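Local coordinates for ethyl acetate hydrolase (Pseudomonas veronii, PDB 5EFZ), which hydrolyses ethyl acetate to ethanol and acetate, a step in the breakdown of short-chain methyl ketones such as 2-butanone, at residues 98-108 with 262-272. Numbering follows the deposited sequence.
Sequences QIGNGLSSSAS and DPNNLLTMAWK. With EDO (1,2-ethanediol), chain L; EDO (1,2-ethanediol), chain G.
Lys272 reaches from the helix into the type II beta turn Gln98-Asn101 and spends its ammonium on two carbonyls. Lys272 NZ lies 2.8 Å from Ile99 O, in the carbonyl plane on a lone pair, and 3.0 Å from Gln98 OE1, tilted from that amide's plane. A salt bridge to Asp127, which also accepts from Ile99 N, completes the grip and probably keeps the buried amine charged. Lys272 CG stands anti to its own backbone nitrogen (chi1 -177°), and a bend at chi3 turns the tip onto the turn. A methionine in its place would probably leave Asp127 without this counter-charge and Ile99 O without this donor. Gln98 NE2, for its part, donates to Thr66 O.

At the other end of the interface Asn265 uses both sides of its amide. Asn265 ND2 gives a nearly straight bond of 2.8 Å to Ser108 OG, which sits in the amide plane, while OD1 takes a weak one from Ser108 N. A water donates to Asn265 OD1, accepts from Ala107 N and hydrogen-bonds Thr268 OG1. Asp262 N-caps the helix, OD2 accepting from Asn265 N. Beside this end Ala107 CB meets Asn264 CB at 3.7 Å.

Packing fills the middle. Thr268 CG2 lies 4.0 Å from Gly100 CA, where a beta carbon would clash with that methyl. Met269 crosses the Gln98 side chain, CG beside Gln98 OE1 and Met269 SD 3.7 Å from Asn101 CB.

The loop leaves strand 92-96 of the alpha/beta hydrolase sheet and lies between strand 45-51, which Ile99 touches at Leu46, and helix 263-274. Gln98 and Lys272 both touch Met152 on helix 152-163, and the side chain of Gln98 is about 8 Å from that of the inferred nucleophile, Ser151; Ala270 packs the helix's far flank against helix 182-196.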
ATOM      1  N   GLN A  98     -15.221  -4.194 -20.780  1.00 15.14           N
ATOM      2  CA  GLN A  98     -15.845  -3.088 -20.062  1.00 18.51           C
ATOM      3  C   GLN A  98     -16.118  -1.907 -20.952  1.00 17.75           C
ATOM      4  O   GLN A  98     -15.261  -1.521 -21.760  1.00 17.74           O
ATOM      5  CB  GLN A  98     -14.932  -2.608 -18.934  1.00 18.15           C
ATOM      6  CG  GLN A  98     -15.068  -3.363 -17.627  1.00 16.76           C
ATOM      7  CD  GLN A  98     -14.285  -2.593 -16.546  1.00 18.23           C
ATOM      8  OE1 GLN A  98     -14.410  -1.369 -16.431  1.00 18.92           O
ATOM      9  NE2 GLN A  98     -13.438  -3.298 -15.811  1.00 15.80           N
ATOM     10  N   ILE A  99     -17.284  -1.301 -20.774  1.00 18.70           N
ATOM     11  CA  ILE A  99     -17.516   0.045 -21.288  1.00 17.45           C
ATOM     12  C   ILE A  99     -16.435   0.944 -20.736  1.00 19.27           C
ATOM     13  O   ILE A  99     -16.239   1.012 -19.512  1.00 17.33           O
ATOM     14  CB  ILE A  99     -18.908   0.565 -20.871  1.00 16.70           C
ATOM     15  CG1 ILE A  99     -19.993  -0.373 -21.450  1.00 17.48           C
ATOM     16  CG2 ILE A  99     -19.126   2.015 -21.370  1.00 18.83           C
ATOM     17  CD1 ILE A  99     -21.389  -0.109 -20.879  1.00 21.83           C
ATOM     18  N   GLY A 100     -15.734   1.666 -21.608  1.00 18.45           N
ATOM     19  CA  GLY A 100     -14.695   2.558 -21.123  1.00 17.48           C
ATOM     20  C   GLY A 100     -13.290   2.002 -21.266  1.00 20.91           C
ATOM     21  O   GLY A 100     -12.320   2.726 -21.009  1.00 20.30           O
ATOM     22  N   ASN A 101     -13.149   0.742 -21.678  1.00 19.32           N
ATOM     23  CA  ASN A 101     -11.816   0.135 -21.682  1.00 18.66           C
ATOM     24  C   ASN A 101     -11.030   0.330 -22.976  1.00 20.51           C
ATOM     25  O   ASN A 101      -9.930  -0.228 -23.115  1.00 19.45           O
ATOM     26  CB  ASN A 101     -11.912  -1.385 -21.362  1.00 13.38           C
ATOM     27  CG  ASN A 101     -12.067  -2.269 -22.611  1.00 19.37           C
ATOM     28  OD1 ASN A 101     -12.758  -1.923 -23.586  1.00 17.19           O
ATOM     29  ND2 ASN A 101     -11.455  -3.450 -22.557  1.00 18.05           N
ATOM     30  N   GLY A 102     -11.590   1.107 -23.910  1.00 20.67           N
ATOM     31  CA  GLY A 102     -10.932   1.401 -25.185  1.00 19.42           C
ATOM     32  C   GLY A 102     -11.318   0.507 -26.354  1.00 19.96           C
ATOM     33  O   GLY A 102     -11.095   0.870 -27.522  1.00 19.15           O
ATOM     34  N   LEU A 103     -11.883  -0.670 -26.060  1.00 17.67           N
ATOM     35  CA  LEU A 103     -12.375  -1.569 -27.117  1.00 18.35           C
ATOM     36  C   LEU A 103     -13.885  -1.437 -27.268  1.00 20.83           C
ATOM     37  O   LEU A 103     -14.391  -1.164 -28.363  1.00 21.21           O
ATOM     38  CB  LEU A 103     -11.986  -3.024 -26.825  1.00 19.74           C
ATOM     39  CG  LEU A 103     -10.468  -3.302 -26.824  1.00 21.63           C
ATOM     40  CD1 LEU A 103     -10.226  -4.785 -26.699  1.00 20.35           C
ATOM     41  CD2 LEU A 103      -9.787  -2.723 -28.069  1.00 22.65           C
ATOM     42  N   SER A 104     -14.613  -1.627 -26.173  1.00 19.92           N
ATOM     43  CA  SER A 104     -16.023  -1.261 -26.143  1.00 20.22           C
ATOM     44  C   SER A 104     -16.125   0.282 -26.205  1.00 20.76           C
ATOM     45  O   SER A 104     -15.115   0.973 -26.114  1.00 21.29           O
ATOM     46  CB  SER A 104     -16.697  -1.796 -24.872  1.00 19.35           C
ATOM     47  OG  SER A 104     -16.719  -3.225 -24.879  1.00 19.35           O
ATOM     48  N   SER A 105     -17.345   0.806 -26.334  1.00 20.97           N
ATOM     49  CA  SER A 105     -17.565   2.257 -26.361  1.00 23.79           C
ATOM     50  C   SER A 105     -16.865   2.920 -25.201  1.00 23.94           C
ATOM     51  O   SER A 105     -17.057   2.520 -24.069  1.00 21.47           O
ATOM     52  CB  SER A 105     -19.059   2.577 -26.308  1.00 21.32           C
ATOM     53  OG  SER A 105     -19.670   2.231 -27.529  1.00 23.65           O
ATOM     54  N   SER A 106     -16.060   3.940 -25.492  1.00 22.22           N
ATOM     55  CA  SER A 106     -15.189   4.554 -24.514  1.00 18.59           C
ATOM     56  C   SER A 106     -14.898   6.017 -24.881  1.00 18.82           C
ATOM     57  O   SER A 106     -15.206   6.464 -25.988  1.00 19.83           O
ATOM     58  CB  SER A 106     -13.853   3.791 -24.419  1.00 18.63           C
ATOM     59  OG  SER A 106     -14.045   2.399 -24.179  1.00 20.52           O
ATOM     60  N   ALA A 107     -14.307   6.747 -23.950  1.00 17.41           N
ATOM     61  CA  ALA A 107     -13.880   8.135 -24.212  1.00 17.53           C
ATOM     62  C   ALA A 107     -13.018   8.201 -25.476  1.00 21.35           C
ATOM     63  O   ALA A 107     -13.087   9.163 -26.249  1.00 19.89           O
ATOM     64  CB  ALA A 107     -13.080   8.697 -22.982  1.00 18.12           C
ATOM     65  N   SER A 108     -12.212   7.163 -25.693  1.00 21.67           N
ATOM     66  CA  SER A 108     -11.216   7.233 -26.759  1.00 23.31           C
ATOM     67  C   SER A 108     -11.760   6.914 -28.145  1.00 24.98           C
ATOM     68  O   SER A 108     -11.054   7.097 -29.126  1.00 25.08           O
ATOM     69  CB  SER A 108     -10.048   6.290 -26.467  1.00 21.34           C
ATOM     70  OG  SER A 108     -10.483   4.932 -26.445  1.00 23.80           O
ATOM     71  N   ASP A 262      -4.707   4.891 -22.547  1.00 19.11           N
ATOM     72  CA  ASP A 262      -5.319   6.210 -22.656  1.00 18.22           C
ATOM     73  C   ASP A 262      -5.756   6.729 -21.282  1.00 16.47           C
ATOM     74  O   ASP A 262      -6.542   6.084 -20.610  1.00 19.93           O
ATOM     75  CB  ASP A 262      -6.534   6.156 -23.572  1.00 18.64           C
ATOM     76  CG  ASP A 262      -7.186   7.520 -23.722  1.00 23.04           C
ATOM     77  OD1 ASP A 262      -6.512   8.419 -24.294  1.00 22.30           O
ATOM     78  OD2 ASP A 262      -8.361   7.672 -23.288  1.00 22.58           O
ATOM     79  N   PRO A 263      -5.258   7.900 -20.871  1.00 18.51           N
ATOM     80  CA  PRO A 263      -5.608   8.427 -19.543  1.00 17.04           C
ATOM     81  C   PRO A 263      -7.127   8.570 -19.329  1.00 17.73           C
ATOM     82  O   PRO A 263      -7.604   8.169 -18.260  1.00 16.17           O
ATOM     83  CB  PRO A 263      -4.918   9.809 -19.522  1.00 18.51           C
ATOM     84  CG  PRO A 263      -3.720   9.653 -20.414  1.00 20.85           C
ATOM     85  CD  PRO A 263      -4.162   8.661 -21.510  1.00 20.50           C
ATOM     86  N   ASN A 264      -7.873   9.083 -20.313  1.00 18.43           N
ATOM     87  CA  ASN A 264      -9.321   9.226 -20.110  1.00 19.42           C
ATOM     88  C   ASN A 264      -9.982   7.859 -19.887  1.00 19.24           C
ATOM     89  O   ASN A 264     -10.837   7.715 -19.003  1.00 17.82           O
ATOM     90  CB  ASN A 264      -9.991   9.937 -21.278  1.00 17.62           C
ATOM     91  CG  ASN A 264      -9.680  11.434 -21.289  1.00 21.24           C
ATOM     92  OD1 ASN A 264      -9.486  12.047 -20.230  1.00 23.23           O
ATOM     93  ND2 ASN A 264      -9.580  11.998 -22.471  1.00 21.13           N
ATOM     94  N   ASN A 265      -9.604   6.851 -20.668  1.00 18.06           N
ATOM     95  CA  ASN A 265     -10.164   5.499 -20.408  1.00 17.66           C
ATOM     96  C   ASN A 265      -9.829   4.939 -19.008  1.00 17.50           C
ATOM     97  O   ASN A 265     -10.677   4.321 -18.322  1.00 16.45           O
ATOM     98  CB  ASN A 265      -9.679   4.499 -21.466  1.00 17.16           C
ATOM     99  CG  ASN A 265     -10.235   4.776 -22.841  1.00 19.33           C
ATOM    100  OD1 ASN A 265     -11.194   5.560 -23.025  1.00 18.69           O
ATOM    101  ND2 ASN A 265      -9.609   4.153 -23.851  1.00 19.78           N
ATOM    102  N   LEU A 266      -8.596   5.119 -18.556  1.00 16.94           N
ATOM    103  CA  LEU A 266      -8.239   4.659 -17.220  1.00 17.22           C
ATOM    104  C   LEU A 266      -9.104   5.361 -16.149  1.00 18.70           C
ATOM    105  O   LEU A 266      -9.537   4.724 -15.172  1.00 18.51           O
ATOM    106  CB  LEU A 266      -6.737   4.903 -16.937  1.00 17.66           C
ATOM    107  CG  LEU A 266      -5.790   4.086 -17.822  1.00 19.48           C
ATOM    108  CD1 LEU A 266      -4.327   4.437 -17.500  1.00 19.39           C
ATOM    109  CD2 LEU A 266      -6.020   2.586 -17.593  1.00 19.59           C
ATOM    110  N   LEU A 267      -9.351   6.653 -16.324  1.00 15.78           N
ATOM    111  CA  LEU A 267     -10.160   7.405 -15.347  1.00 16.07           C
ATOM    112  C   LEU A 267     -11.620   6.917 -15.364  1.00 18.15           C
ATOM    113  O   LEU A 267     -12.276   6.852 -14.314  1.00 18.26           O
ATOM    114  CB  LEU A 267     -10.100   8.917 -15.636  1.00 17.05           C
ATOM    115  CG  LEU A 267      -8.712   9.574 -15.487  1.00 21.56           C
ATOM    116  CD1 LEU A 267      -8.847  11.094 -15.693  1.00 24.18           C
ATOM    117  CD2 LEU A 267      -8.081   9.286 -14.148  1.00 22.87           C
ATOM    118  N   THR A 268     -12.127   6.550 -16.541  1.00 18.56           N
ATOM    119  CA  THR A 268     -13.486   5.988 -16.611  1.00 18.06           C
ATOM    120  C   THR A 268     -13.572   4.697 -15.796  1.00 16.13           C
ATOM    121  O   THR A 268     -14.518   4.494 -15.038  1.00 17.44           O
ATOM    122  CB  THR A 268     -13.914   5.704 -18.080  1.00 15.87           C
ATOM    123  OG1 THR A 268     -13.867   6.933 -18.816  1.00 20.00           O
ATOM    124  CG2 THR A 268     -15.332   5.162 -18.175  1.00 17.45           C
ATOM    125  N   MET A 269     -12.587   3.824 -15.971  1.00 14.23           N
ATOM    126  CA  MET A 269     -12.617   2.544 -15.271  1.00 16.01           C
ATOM    127  C   MET A 269     -12.359   2.752 -13.789  1.00 13.18           C
ATOM    128  O   MET A 269     -12.974   2.103 -12.963  1.00 14.96           O
ATOM    129  CB  MET A 269     -11.605   1.576 -15.906  1.00 13.83           C
ATOM    130  CG  MET A 269     -12.092   1.053 -17.305  1.00 15.22           C
ATOM    131  SD  MET A 269     -10.840  -0.020 -18.077  1.00 17.77           S
ATOM    132  CE  MET A 269      -9.637   1.199 -18.650  1.00 13.92           C
ATOM    133  N   ALA A 270     -11.455   3.673 -13.449  1.00 14.49           N
ATOM    134  CA  ALA A 270     -11.199   3.999 -12.057  1.00 13.96           C
ATOM    135  C   ALA A 270     -12.447   4.550 -11.325  1.00 15.57           C
ATOM    136  O   ALA A 270     -12.725   4.156 -10.177  1.00 15.68           O
ATOM    137  CB  ALA A 270     -10.010   5.025 -11.955  1.00 12.79           C
ATOM    138  N   TRP A 271     -13.177   5.469 -11.958  1.00 15.24           N
ATOM    139  CA  TRP A 271     -14.388   6.042 -11.339  1.00 15.11           C
ATOM    140  C   TRP A 271     -15.386   4.916 -11.063  1.00 17.00           C
ATOM    141  O   TRP A 271     -16.058   4.867 -10.025  1.00 15.78           O
ATOM    142  CB  TRP A 271     -15.031   7.099 -12.270  1.00 15.90           C
ATOM    143  CG  TRP A 271     -16.185   7.888 -11.659  1.00 17.78           C
ATOM    144  CD1 TRP A 271     -16.117   9.143 -11.076  1.00 23.82           C
ATOM    145  CD2 TRP A 271     -17.559   7.505 -11.624  1.00 19.05           C
ATOM    146  NE1 TRP A 271     -17.375   9.537 -10.670  1.00 22.80           N
ATOM    147  CE2 TRP A 271     -18.274   8.548 -10.996  1.00 22.46           C
ATOM    148  CE3 TRP A 271     -18.261   6.371 -12.068  1.00 19.01           C
ATOM    149  CZ2 TRP A 271     -19.647   8.486 -10.779  1.00 24.15           C
ATOM    150  CZ3 TRP A 271     -19.635   6.300 -11.843  1.00 20.86           C
ATOM    151  CH2 TRP A 271     -20.314   7.356 -11.216  1.00 22.79           C
ATOM    152  N   LYS A 272     -15.476   4.019 -12.031  1.00 15.66           N
ATOM    153  CA  LYS A 272     -16.423   2.912 -11.974  1.00 17.64           C
ATOM    154  C   LYS A 272     -16.042   1.977 -10.812  1.00 17.09           C
ATOM    155  O   LYS A 272     -16.880   1.570 -10.001  1.00 17.50           O
ATOM    156  CB  LYS A 272     -16.415   2.150 -13.298  1.00 14.86           C
ATOM    157  CG  LYS A 272     -17.428   1.005 -13.364  1.00 15.79           C
ATOM    158  CD  LYS A 272     -17.194   0.127 -14.613  1.00 17.31           C
ATOM    159  CE  LYS A 272     -17.115   0.928 -15.920  1.00 20.33           C
ATOM    160  NZ  LYS A 272     -17.041  -0.092 -17.043  1.00 19.07           N
TER
HETATM  161  C1  EDO L 406     -13.411  10.478 -19.455  1.00 42.28           C
HETATM  162  O1  EDO L 406     -12.887   9.936 -18.215  1.00 41.83           O
HETATM  163  C2  EDO L 406     -14.645  11.383 -19.292  1.00 40.29           C
HETATM  164  O2  EDO L 406     -15.375  11.252 -18.055  1.00 37.24           O
HETATM  165  C1  EDO G 401     -11.105   0.437 -31.049  1.00 51.26           C
HETATM  166  O1  EDO G 401     -10.996  -0.908 -31.547  1.00 50.45           O
HETATM  167  C2  EDO G 401     -12.562   0.882 -31.076  1.00 51.99           C
HETATM  168  O2  EDO G 401     -13.393  -0.187 -30.594  1.00 48.89           O
HETATM  169  O   HOH W   1     -13.649   5.726 -21.370  1.00 17.73           O